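Acetyltransferase PA1377 (Pseudomonas aeruginosa, PDB 2VI7) is a putative acetyltransferase of the GNAT family that probably transfers an acetyl group to an amine nitrogen of its substrate. Local coordinates at residues V127-A132 with D161-A166. Residues are numbered along the deposited sequence; the frame is centred on the assembly and turned at random.
Sequences VYTDNA and DVYSMA
Val127 and Tyr163 form an antiparallel hydrogen-bonded pair where strand 122-128 runs out against strand 158-168, which is inserted antiparallel between strands 122-128 and 144-152, as in the C-terminal half of the GNAT fold. Tyr163 N donates to Val127 O at 2.7 Å, nearly straight at 163°, and Val127 N returns a bond to Tyr163 O at 3.0 Å. Beyond this pair the chain leaves the strand through a type I turn from Tyr128 to Asn131, the N-cap of helix 132-140. Within the turn, Thr129 N still bonds Asp161 O at 3.2 Å, the donor well above the carbonyl plane.

The side chains pack tightly beside that bond. With Thr129 CG2 anti to its carbonyl carbon, the methyl stands over the centre of the Tyr163 ring, 3.6 Å from the centroid and 5° off the normal, a CH-pi contact. On the same face of the sheet as Tyr163, Val127 CG1 touches Met165 SD at 3.8 Å. Tyr128 and Val162 are the next, non-hydrogen-bonded pair; although the Tyr128 side chain heads away from strand 158-168, its CD2 lies 3.4 Å from Val162 CG1, while its hydroxyl bonds Val34 O. The turn is the looser, more solvent-facing side, where exposed Asp130 makes a salt bridge with Arg155. Backbone bonding thus fixes the register, and apolar and CH-pi contacts, rather than charge pairing, fill the interface.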
# COMPACT_ATOMS: atom_id res chain seq x y z
N VAL A 127 7.77 6.45 7.82
CA VAL A 127 8.82 7.45 7.96
C VAL A 127 10.14 6.71 8.22
O VAL A 127 10.17 5.68 8.89
CB VAL A 127 8.48 8.45 9.14
CG1 VAL A 127 8.14 7.71 10.39
CG2 VAL A 127 9.65 9.32 9.46
N TYR A 128 11.22 7.21 7.65
CA TYR A 128 12.52 6.57 7.83
C TYR A 128 12.90 6.56 9.31
O TYR A 128 12.80 7.57 9.98
CB TYR A 128 13.56 7.32 7.01
CG TYR A 128 13.31 7.12 5.52
CD1 TYR A 128 13.21 8.21 4.66
CD2 TYR A 128 13.16 5.84 4.98
CE1 TYR A 128 12.96 8.02 3.29
CE2 TYR A 128 12.91 5.64 3.62
CZ TYR A 128 12.82 6.74 2.78
OH TYR A 128 12.57 6.56 1.43
N THR A 129 13.34 5.40 9.80
CA THR A 129 13.69 5.25 11.22
C THR A 129 14.69 6.24 11.82
O THR A 129 14.69 6.45 13.04
CB THR A 129 14.22 3.83 11.54
OG1 THR A 129 15.41 3.59 10.78
CG2 THR A 129 13.19 2.79 11.22
N ASP A 130 15.52 6.86 10.99
CA ASP A 130 16.51 7.80 11.50
C ASP A 130 16.14 9.27 11.27
O ASP A 130 16.96 10.16 11.51
CB ASP A 130 17.88 7.50 10.87
CG ASP A 130 17.92 7.78 9.37
OD1 ASP A 130 16.85 8.03 8.77
OD2 ASP A 130 19.03 7.74 8.79
N ASN A 131 14.91 9.53 10.82
CA ASN A 131 14.44 10.90 10.59
C ASN A 131 13.74 11.38 11.86
O ASN A 131 12.52 11.32 11.96
CB ASN A 131 13.47 10.94 9.41
CG ASN A 131 13.15 12.36 8.95
OD1 ASN A 131 13.52 13.34 9.59
ND2 ASN A 131 12.44 12.47 7.83
N ALA A 132 14.54 11.85 12.81
CA ALA A 132 14.05 12.32 14.10
C ALA A 132 13.05 13.47 14.06
O ALA A 132 11.99 13.39 14.68
CB ALA A 132 15.23 12.68 14.99
N ASP A 161 15.33 1.39 6.60
CA ASP A 161 14.10 0.94 7.25
C ASP A 161 13.17 2.12 7.50
O ASP A 161 13.57 3.28 7.42
CB ASP A 161 14.43 0.27 8.60
CG ASP A 161 15.55 -0.75 8.49
OD1 ASP A 161 15.61 -1.49 7.49
OD2 ASP A 161 16.37 -0.83 9.44
N VAL A 162 11.91 1.82 7.78
CA VAL A 162 10.93 2.85 8.08
C VAL A 162 10.07 2.37 9.23
O VAL A 162 10.00 1.18 9.52
CB VAL A 162 9.96 3.15 6.89
CG1 VAL A 162 10.74 3.52 5.65
CG2 VAL A 162 9.03 1.96 6.65
N TYR A 163 9.44 3.33 9.88
CA TYR A 163 8.50 3.03 10.95
C TYR A 163 7.13 3.17 10.29
O TYR A 163 6.88 4.14 9.56
CB TYR A 163 8.62 4.03 12.10
CG TYR A 163 9.80 3.77 13.00
CD1 TYR A 163 10.65 4.80 13.39
CD2 TYR A 163 10.07 2.50 13.48
CE1 TYR A 163 11.74 4.56 14.23
CE2 TYR A 163 11.15 2.24 14.32
CZ TYR A 163 11.98 3.28 14.69
OH TYR A 163 13.07 3.01 15.50
N SER A 164 6.27 2.20 10.51
CA SER A 164 4.92 2.24 9.98
C SER A 164 4.11 2.85 11.12
O SER A 164 4.03 2.26 12.19
CB SER A 164 4.44 0.83 9.67
OG SER A 164 3.17 0.87 9.05
N MET A 165 3.52 4.02 10.91
CA MET A 165 2.74 4.67 11.95
C MET A 165 1.27 4.87 11.60
O MET A 165 0.89 4.89 10.44
CB MET A 165 3.35 6.02 12.30
CG MET A 165 4.81 5.94 12.74
SD MET A 165 5.45 7.56 13.10
CE MET A 165 5.06 7.69 14.84
N ALA A 166 0.45 5.00 12.62
CA ALA A 166 -0.97 5.20 12.43
C ALA A 166 -1.50 6.09 13.54
O ALA A 166 -1.01 6.05 14.66
CB ALA A 166 -1.70 3.86 12.45